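Local coordinates for protein amino Transferase (Eubacterium rectale, PDB 3ELE) that probably transfers amino groups between amino acids and keto acids using a bound pyridoxal-5'-phosphate, as in other class I and II aminotransferases, at residues 260-265 with 270-275; 311-316 with 334-339; 328-333 with 373-378. One frame throughout, in Å; residues are numbered along the deposited sequence.

Interaction 1 (260-265 with 270-275); sequences VLVPDE and AELYAA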
loop_
_atom_site.group_PDB
_atom_site.type_symbol
_atom_site.label_atom_id
_atom_site.label_comp_id
_atom_site.label_asym_id
_atom_site.label_seq_id
_atom_site.Cartn_x
_atom_site.Cartn_y
_atom_site.Cartn_z
ATOM N N VAL A 260 7.235 -9.817 -3.938
ATOM C CA VAL A 260 8.632 -9.886 -3.557
ATOM C C VAL A 260 8.909 -11.401 -3.465
ATOM O O VAL A 260 8.190 -12.140 -2.768
ATOM C CB VAL A 260 8.958 -9.212 -2.219
ATOM C CG1 VAL A 260 10.427 -9.487 -1.836
ATOM C CG2 VAL A 260 8.709 -7.688 -2.307
ATOM N N LEU A 261 9.941 -11.847 -4.169
ATOM C CA LEU A 261 10.336 -13.246 -4.189
ATOM C C LEU A 261 11.588 -13.359 -3.333
ATOM O O LEU A 261 12.582 -12.667 -3.612
ATOM C CB LEU A 261 10.608 -13.664 -5.626
ATOM C CG LEU A 261 11.155 -15.042 -5.960
ATOM C CD1 LEU A 261 10.293 -16.140 -5.411
ATOM C CD2 LEU A 261 11.302 -15.125 -7.478
ATOM N N VAL A 262 11.523 -14.191 -2.288
ATOM C CA VAL A 262 12.653 -14.432 -1.346
ATOM C C VAL A 262 13.136 -15.909 -1.488
ATOM O O VAL A 262 12.567 -16.799 -0.846
ATOM C CB VAL A 262 12.254 -14.125 0.123
ATOM C CG1 VAL A 262 13.456 -14.290 1.066
ATOM C CG2 VAL A 262 11.709 -12.705 0.264
ATOM N N PRO A 263 14.190 -16.175 -2.303
ATOM C CA PRO A 263 14.699 -17.563 -2.467
ATOM C C PRO A 263 15.196 -18.217 -1.179
ATOM O O PRO A 263 15.577 -17.519 -0.246
ATOM C CB PRO A 263 15.879 -17.397 -3.452
ATOM C CG PRO A 263 15.646 -16.095 -4.112
ATOM C CD PRO A 263 14.978 -15.233 -3.113
ATOM N N ASP A 264 15.192 -19.545 -1.149
ATOM C CA ASP A 264 15.731 -20.297 -0.021
ATOM C C ASP A 264 17.251 -20.126 0.094
ATOM O O ASP A 264 17.771 -20.175 1.202
ATOM C CB ASP A 264 15.372 -21.805 -0.093
ATOM C CG ASP A 264 13.921 -22.107 0.286
ATOM O OD1 ASP A 264 13.118 -21.188 0.572
ATOM O OD2 ASP A 264 13.580 -23.311 0.301
ATOM N N GLU A 265 17.933 -19.853 -1.028
ATOM C CA GLU A 265 19.398 -19.738 -1.070
ATOM C C GLU A 265 19.962 -18.422 -0.560
ATOM O O GLU A 265 21.168 -18.260 -0.555
ATOM C CB GLU A 265 19.967 -20.065 -2.469
ATOM C CG GLU A 265 19.748 -21.526 -2.914
ATOM C CD GLU A 265 18.299 -21.866 -3.223
ATOM O OE1 GLU A 265 17.546 -20.971 -3.654
ATOM O OE2 GLU A 265 17.904 -23.025 -3.039
ATOM N N ALA A 270 14.449 -17.599 6.385
ATOM C CA ALA A 270 13.499 -17.371 7.474
ATOM C C ALA A 270 13.628 -15.939 8.022
ATOM O O ALA A 270 12.622 -15.228 8.163
ATOM C CB ALA A 270 13.673 -18.411 8.573
ATOM N N GLU A 271 14.867 -15.505 8.247
ATOM C CA GLU A 271 15.139 -14.169 8.798
ATOM C C GLU A 271 14.792 -13.017 7.853
ATOM O O GLU A 271 14.232 -12.002 8.297
ATOM C CB GLU A 271 16.605 -14.035 9.194
ATOM C CG GLU A 271 16.992 -12.674 9.755
ATOM C CD GLU A 271 18.409 -12.666 10.232
ATOM O OE1 GLU A 271 18.677 -13.410 11.176
ATOM O OE2 GLU A 271 19.233 -11.922 9.662
ATOM N N LEU A 272 15.204 -13.147 6.592
ATOM C CA LEU A 272 14.942 -12.133 5.564
ATOM C C LEU A 272 13.459 -12.075 5.213
ATOM O O LEU A 272 12.906 -10.989 4.992
ATOM C CB LEU A 272 15.789 -12.393 4.304
ATOM C CG LEU A 272 15.684 -11.366 3.149
ATOM C CD1 LEU A 272 15.897 -9.931 3.617
ATOM C CD2 LEU A 272 16.661 -11.728 2.016
ATOM N N TYR A 273 12.815 -13.235 5.133
ATOM C CA TYR A 273 11.378 -13.285 4.862
ATOM C C TYR A 273 10.605 -12.648 6.015
ATOM O O TYR A 273 9.633 -11.964 5.767
ATOM C CB TYR A 273 10.913 -14.706 4.611
ATOM C CG TYR A 273 9.531 -14.823 4.047
ATOM C CD1 TYR A 273 9.320 -14.811 2.677
ATOM C CD2 TYR A 273 8.423 -14.989 4.886
ATOM C CE1 TYR A 273 8.033 -14.945 2.136
ATOM C CE2 TYR A 273 7.125 -15.137 4.360
ATOM C CZ TYR A 273 6.941 -15.112 2.982
ATOM O OH TYR A 273 5.671 -15.261 2.463
ATOM N N ALA A 274 11.064 -12.845 7.254
ATOM C CA ALA A 274 10.460 -12.205 8.428
ATOM C C ALA A 274 10.565 -10.685 8.289
ATOM O O ALA A 274 9.554 -10.004 8.455
ATOM C CB ALA A 274 11.118 -12.698 9.742
ATOM N N ALA A 275 11.745 -10.167 7.903
ATOM C CA ALA A 275 11.958 -8.705 7.729
ATOM C C ALA A 275 11.103 -8.118 6.582
ATOM O O ALA A 275 10.645 -6.985 6.656
ATOM C CB ALA A 275 13.422 -8.391 7.520
#

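Interaction 2 (311-316 with 334-339); sequences ENRDLL and FYMFVK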
loop_
_atom_site.group_PDB
_atom_site.type_symbol
_atom_site.label_atom_id
_atom_site.label_comp_id
_atom_site.label_asym_id
_atom_site.label_seq_id
_atom_site.Cartn_x
_atom_site.Cartn_y
_atom_site.Cartn_z
ATOM N N GLU A 311 6.329 -3.288 -32.751
ATOM C CA GLU A 311 6.020 -2.544 -33.989
ATOM C C GLU A 311 6.291 -1.046 -33.831
ATOM O O GLU A 311 6.870 -0.437 -34.725
ATOM C CB GLU A 311 4.592 -2.812 -34.469
ATOM C CG GLU A 311 4.420 -4.191 -35.088
ATOM C CD GLU A 311 3.041 -4.430 -35.716
ATOM O OE1 GLU A 311 2.106 -3.610 -35.512
ATOM O OE2 GLU A 311 2.900 -5.455 -36.436
ATOM N N ASN A 312 5.905 -0.479 -32.683
ATOM C CA ASN A 312 6.206 0.932 -32.360
ATOM C C ASN A 312 7.713 1.190 -32.239
ATOM O O ASN A 312 8.183 2.200 -32.751
ATOM C CB ASN A 312 5.474 1.421 -31.088
ATOM C CG ASN A 312 3.972 1.691 -31.315
ATOM O OD1 ASN A 312 3.431 1.499 -32.403
ATOM N ND2 ASN A 312 3.302 2.128 -30.260
ATOM N N ARG A 313 8.448 0.274 -31.587
ATOM C CA ARG A 313 9.915 0.377 -31.455
ATOM C C ARG A 313 10.564 0.480 -32.822
ATOM O O ARG A 313 11.321 1.400 -33.066
ATOM C CB ARG A 313 10.534 -0.835 -30.734
ATOM C CG ARG A 313 12.056 -0.699 -30.451
ATOM C CD ARG A 313 12.737 -2.048 -30.170
ATOM N NE ARG A 313 12.543 -2.990 -31.270
ATOM C CZ ARG A 313 13.064 -4.217 -31.353
ATOM N NH1 ARG A 313 13.873 -4.692 -30.425
ATOM N NH2 ARG A 313 12.794 -4.977 -32.409
ATOM N N ASP A 314 10.243 -0.472 -33.695
ATOM C CA ASP A 314 10.807 -0.550 -35.049
ATOM C C ASP A 314 10.471 0.670 -35.911
ATOM O O ASP A 314 11.316 1.174 -36.640
ATOM C CB ASP A 314 10.329 -1.837 -35.752
ATOM C CG ASP A 314 10.822 -3.104 -35.073
ATOM O OD1 ASP A 314 11.744 -3.010 -34.267
ATOM O OD2 ASP A 314 10.312 -4.205 -35.359
ATOM N N LEU A 315 9.241 1.153 -35.790
ATOM C CA LEU A 315 8.791 2.326 -36.542
ATOM C C LEU A 315 9.587 3.568 -36.077
ATOM O O LEU A 315 10.196 4.242 -36.888
ATOM C CB LEU A 315 7.283 2.512 -36.356
ATOM C CG LEU A 315 6.511 3.475 -37.250
ATOM C CD1 LEU A 315 6.514 2.968 -38.715
ATOM C CD2 LEU A 315 5.064 3.557 -36.745
ATOM N N LEU A 316 9.642 3.802 -34.768
ATOM C CA LEU A 316 10.384 4.946 -34.197
ATOM C C LEU A 316 11.896 4.865 -34.473
ATOM O O LEU A 316 12.523 5.869 -34.838
ATOM C CB LEU A 316 10.131 5.047 -32.676
ATOM C CG LEU A 316 10.578 6.301 -31.926
ATOM C CD1 LEU A 316 9.822 7.530 -32.479
ATOM C CD2 LEU A 316 10.339 6.129 -30.442
ATOM N N PHE A 334 9.536 -0.159 -22.946
ATOM C CA PHE A 334 8.918 0.667 -24.013
ATOM C C PHE A 334 9.402 2.123 -24.045
ATOM O O PHE A 334 8.636 3.059 -24.298
ATOM C CB PHE A 334 7.389 0.494 -24.079
ATOM C CG PHE A 334 6.670 0.557 -22.745
ATOM C CD1 PHE A 334 6.779 1.675 -21.905
ATOM C CD2 PHE A 334 5.773 -0.464 -22.384
ATOM C CE1 PHE A 334 6.057 1.742 -20.698
ATOM C CE2 PHE A 334 5.039 -0.398 -21.185
ATOM C CZ PHE A 334 5.183 0.696 -20.340
ATOM N N TYR A 335 10.716 2.271 -23.840
ATOM C CA TYR A 335 11.398 3.554 -23.845
ATOM C C TYR A 335 12.579 3.491 -24.814
ATOM O O TYR A 335 13.342 2.513 -24.794
ATOM C CB TYR A 335 11.908 3.850 -22.447
ATOM C CG TYR A 335 10.868 3.706 -21.380
ATOM C CD1 TYR A 335 9.868 4.664 -21.220
ATOM C CD2 TYR A 335 10.851 2.586 -20.547
ATOM C CE1 TYR A 335 8.883 4.522 -20.236
ATOM C CE2 TYR A 335 9.884 2.434 -19.574
ATOM C CZ TYR A 335 8.897 3.407 -19.418
ATOM O OH TYR A 335 7.947 3.268 -18.445
HETATM N N MSE A 336 12.716 4.493 -25.679
HETATM C CA MSE A 336 13.873 4.572 -26.552
HETATM C C MSE A 336 14.809 5.673 -26.043
HETATM O O MSE A 336 14.369 6.803 -25.770
HETATM C CB MSE A 336 13.480 4.799 -27.990
HETATM C CG MSE A 336 14.670 4.626 -28.949
HETATM SE SE MSE A 336 14.097 4.458 -30.708
HETATM C CE MSE A 336 13.264 2.757 -30.551
ATOM N N PHE A 337 16.093 5.330 -25.952
ATOM C CA PHE A 337 17.138 6.224 -25.455
ATOM C C PHE A 337 17.859 6.767 -26.700
ATOM O O PHE A 337 18.498 6.004 -27.443
ATOM C CB PHE A 337 18.059 5.441 -24.499
ATOM C CG PHE A 337 18.520 6.230 -23.316
ATOM C CD1 PHE A 337 17.595 6.762 -22.428
ATOM C CD2 PHE A 337 19.883 6.395 -23.039
ATOM C CE1 PHE A 337 18.006 7.502 -21.335
ATOM C CE2 PHE A 337 20.299 7.108 -21.925
ATOM C CZ PHE A 337 19.355 7.646 -21.065
ATOM N N VAL A 338 17.707 8.079 -26.935
ATOM C CA VAL A 338 18.225 8.771 -28.130
ATOM C C VAL A 338 19.211 9.856 -27.700
ATOM O O VAL A 338 18.966 10.578 -26.708
ATOM C CB VAL A 338 17.056 9.393 -28.927
ATOM C CG1 VAL A 338 17.527 10.115 -30.215
ATOM C CG2 VAL A 338 16.024 8.327 -29.278
ATOM N N LYS A 339 20.339 9.954 -28.408
ATOM C CA LYS A 339 21.316 10.982 -28.099
ATOM C C LYS A 339 20.799 12.365 -28.540
ATOM O O LYS A 339 20.303 12.515 -29.661
ATOM C CB LYS A 339 22.713 10.709 -28.701
ATOM C CG LYS A 339 23.687 11.682 -28.034
ATOM C CD LYS A 339 25.148 11.469 -28.066
ATOM C CE LYS A 339 25.773 12.373 -26.919
ATOM N NZ LYS A 339 25.054 13.723 -26.633
#

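Interaction 3 (328-333 with 373-378); sequences FKPDGA and ISYCVD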
loop_
_atom_site.group_PDB
_atom_site.type_symbol
_atom_site.label_atom_id
_atom_site.label_comp_id
_atom_site.label_asym_id
_atom_site.label_seq_id
_atom_site.Cartn_x
_atom_site.Cartn_y
_atom_site.Cartn_z
ATOM N N PHE A 328 19.829 4.217 -29.355
ATOM C CA PHE A 328 20.264 2.915 -28.835
ATOM C C PHE A 328 19.066 1.993 -29.118
ATOM O O PHE A 328 17.947 2.301 -28.672
ATOM C CB PHE A 328 20.593 3.016 -27.336
ATOM C CG PHE A 328 20.726 1.690 -26.640
ATOM C CD1 PHE A 328 21.692 0.768 -27.045
ATOM C CD2 PHE A 328 19.899 1.369 -25.556
ATOM C CE1 PHE A 328 21.817 -0.469 -26.390
ATOM C CE2 PHE A 328 20.020 0.140 -24.896
ATOM C CZ PHE A 328 20.980 -0.779 -25.315
ATOM N N LYS A 329 19.275 0.899 -29.859
ATOM C CA LYS A 329 18.160 -0.020 -30.176
ATOM C C LYS A 329 17.833 -0.813 -28.907
ATOM O O LYS A 329 18.650 -1.607 -28.479
ATOM C CB LYS A 329 18.463 -0.962 -31.348
ATOM C CG LYS A 329 17.204 -1.731 -31.836
ATOM C CD LYS A 329 17.410 -2.462 -33.157
ATOM C CE LYS A 329 16.078 -3.100 -33.647
ATOM N NZ LYS A 329 16.117 -3.778 -35.002
ATOM N N PRO A 330 16.641 -0.599 -28.306
ATOM C CA PRO A 330 16.352 -1.299 -27.048
ATOM C C PRO A 330 15.884 -2.730 -27.269
ATOM O O PRO A 330 15.138 -2.977 -28.219
ATOM C CB PRO A 330 15.211 -0.465 -26.456
ATOM C CG PRO A 330 14.488 0.058 -27.627
ATOM C CD PRO A 330 15.489 0.226 -28.728
ATOM N N ASP A 331 16.301 -3.648 -26.390
ATOM C CA ASP A 331 15.858 -5.056 -26.426
ATOM C C ASP A 331 14.593 -5.317 -25.587
ATOM O O ASP A 331 13.960 -6.376 -25.739
ATOM C CB ASP A 331 16.984 -5.981 -25.961
ATOM C CG ASP A 331 18.150 -6.020 -26.937
ATOM O OD1 ASP A 331 17.909 -6.013 -28.164
ATOM O OD2 ASP A 331 19.304 -6.060 -26.479
ATOM N N GLY A 332 14.224 -4.372 -24.718
ATOM C CA GLY A 332 13.049 -4.534 -23.863
ATOM C C GLY A 332 12.499 -3.233 -23.322
ATOM O O GLY A 332 13.047 -2.166 -23.602
ATOM N N ALA A 333 11.400 -3.331 -22.558
ATOM C CA ALA A 333 10.666 -2.165 -22.030
ATOM C C ALA A 333 10.045 -1.360 -23.210
ATOM O O ALA A 333 9.988 -1.871 -24.358
ATOM C CB ALA A 333 11.561 -1.297 -21.117
ATOM N N ILE A 373 12.370 8.716 -25.023
ATOM C CA ILE A 373 11.173 8.834 -25.862
ATOM C C ILE A 373 10.349 7.554 -25.596
ATOM O O ILE A 373 10.769 6.459 -25.946
ATOM C CB ILE A 373 11.570 8.925 -27.369
ATOM C CG1 ILE A 373 12.599 10.041 -27.610
ATOM C CG2 ILE A 373 10.345 9.110 -28.234
ATOM C CD1 ILE A 373 12.920 10.357 -29.077
ATOM N N SER A 374 9.210 7.683 -24.923
ATOM C CA SER A 374 8.354 6.533 -24.625
ATOM C C SER A 374 7.591 6.190 -25.896
ATOM O O SER A 374 7.171 7.111 -26.616
ATOM C CB SER A 374 7.363 6.855 -23.500
ATOM O OG SER A 374 8.029 7.307 -22.340
ATOM N N TYR A 375 7.445 4.893 -26.194
ATOM C CA TYR A 375 6.672 4.448 -27.390
ATOM C C TYR A 375 5.448 3.591 -27.074
ATOM O O TYR A 375 4.838 3.012 -27.995
ATOM C CB TYR A 375 7.563 3.885 -28.499
ATOM C CG TYR A 375 8.472 2.768 -28.102
ATOM C CD1 TYR A 375 8.031 1.442 -28.140
ATOM C CD2 TYR A 375 9.788 3.013 -27.722
ATOM C CE1 TYR A 375 8.877 0.394 -27.779
ATOM C CE2 TYR A 375 10.649 1.946 -27.383
ATOM C CZ TYR A 375 10.172 0.638 -27.422
ATOM O OH TYR A 375 10.967 -0.436 -27.078
ATOM N N CYS A 376 5.016 3.620 -25.804
ATOM C CA CYS A 376 3.706 3.110 -25.352
ATOM C C CYS A 376 2.674 4.216 -25.755
ATOM O O CYS A 376 1.950 4.822 -24.936
ATOM C CB CYS A 376 3.736 2.835 -23.841
ATOM S SG CYS A 376 4.574 4.142 -22.860
ATOM N N VAL A 377 2.628 4.448 -27.059
ATOM C CA VAL A 377 1.883 5.534 -27.685
ATOM C C VAL A 377 1.191 4.962 -28.903
ATOM O O VAL A 377 1.421 3.804 -29.264
ATOM C CB VAL A 377 2.847 6.680 -28.140
ATOM C CG1 VAL A 377 3.652 7.254 -26.945
ATOM C CG2 VAL A 377 3.800 6.200 -29.267
ATOM N N ASP A 378 0.390 5.800 -29.558
ATOM C CA ASP A 378 -0.348 5.398 -30.733
ATOM C C ASP A 378 0.608 5.296 -31.924
ATOM O O ASP A 378 1.373 6.226 -32.193
ATOM C CB ASP A 378 -1.456 6.411 -31.020
ATOM C CG ASP A 378 -2.538 5.857 -31.919
ATOM O OD1 ASP A 378 -2.255 5.416 -33.063
ATOM O OD2 ASP A 378 -3.707 5.893 -31.473
HETATM O O HOH W 1 12.339 0.072 -24.987
#

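Interaction 1 (260-265 with 270-275)
V262 overlaps the rim of the Y273 ring, its CB lying in the ring plane at the edge, 3.9 Å from Y273 CD1. The V262 branch CG2 follows at 4.0 Å from the same Y273 CD1, while the other branch reaches along the helix: V262 CG1 comes to 4.2 Å from L272 CD2. One valine thus straddles two successive helix residues. CG1 stands opposite the backbone N (chi1 -176°) and CG2 opposite the carbonyl carbon, an orientation that gives one methyl to each partner. The two segments meet purely by apolar packing, with no hydrogen bond between them, and bury just 140 Å² in total; their backbones stay apart, with V262 CA and Y273 CA 6.4 Å from each other as the closest such pair. Y273 has its CG trans to the backbone N (chi1 -168°), which swings the ring out from the helix so that its CD1 edge meets V262. Its hydroxyl is bonded to the carbonyl of L102, which ties the far end of the ring, and K269 makes a cation-pi contact with it. The valine backbone is held separately, pairing with N101, whose side chain also binds V262 O. The contact closes a strand-loop-helix connection: strand 258-261, between strands 102-105 and 240-245 of the large mixed sheet, ends at L261, and helix 269-282 packs back against that sheet. L272 packs on L241 of the adjacent strand 240-245 and on L119 of helix 108-119, and it also meets V4 of the second subunit, placing the helix between the sheet and the dimer partner.

Interaction 2 (311-316 with 334-339)
This is a buried helix-on-sheet contact, apolar in its direct touches, in which helix 306-323 lies over the antiparallel sheet at strand 335-339. M336, present as selenomethionine, supplies the bulk of it from the strand. Its chain leaves the strand extended and then bends at chi3 (-68°), which lays the terminal methyl against the helix: M336 CE is 3.7 Å from R313 CG and 3.5 Å from the backbone R313 O. The two side chains run at about a right angle to each other. One turn on, L316 slides past the selenium in the opposite direction, with L316 CD2 4.1 Å from M336 SE. The arginine lends its aliphatic part to this packing and keeps its charge busy elsewhere. Side-on, R313 NE and R313 NH2 both grip D314 OD1, at 3.1 and 2.9 Å, with the acceptor tilted modestly from the guanidinium plane; NH2 also bridges D226, and NH1 donates to P330 O. Cutting this side chain back to an alanine is likely to leave D314 OD1, D226 and the carbonyl of P330 without their arginine partner and open a gap beside the methyl of M336. The chemistry implies a division of labour along one side chain: methylenes pack on the strand, while a buried guanidinium, probably neutralised by two aspartates, ties the helix to the loop that leads into that strand.

Interaction 3 (328-333 with 373-378)
Y375 meets P330 and A333 with its hydroxyl end, and here the packing is close: Y375 OH lies 3.6 Å from P330 CG and 3.2 Å from A333 O. Proline and tyrosine slide past each other in opposite directions, and both partners approach the ring obliquely. The tyrosine is turned into this position with CG set between the backbone N and the carbonyl carbon (chi1 55°), which carries the ring across to the loop. The backbones themselves remain well apart, A333 CA being 9.3 Å from C376 CA. The other part of the contact is looser and mediated by solvent. G332 O stands 4.4 Å from Y375 OH, and a single water spans the difference: it accepts from Y375 OH at 2.6 Å and donates to G332 O at 2.7 Å, so the phenol proton is directed to the water. A333 O takes a hydrogen bond from the hydroxyl of Y225, and the A333 side chain lies about 7 Å from the bound pyridoxal-5'-phosphate. Beyond Y375 the chain makes an inverse gamma turn centred on C376. Loop 328-333 links strands 327-328 and 335-339 of the antiparallel sheet, while 373-378 runs off strand 370-374 toward helix 379-396. M336 of strand 335-339 packs on both P330 and Y375, and N312 of helix 306-323 holds the carbonyl of Y375.

In the fold
Interaction 1 comes first along the chain and closes before the others begin. It belongs to the seven-stranded mixed sheet region and lies on the opposite side of the chain's centre, about 37 Å from interaction 2 and about 34 Å from interaction 3, centre to centre. Interactions 2 and 3 alternate their segments, have centres about 4 Å apart and touch directly, sharing the four-stranded antiparallel sheet. There M336 N lies 2.8 Å from I373 O, a probable hydrogen bond between strands 335-339 and 370-374. The chain therefore has one contact beside its dimer partner and a pair that knits helix, sheet and loop into one compact unit.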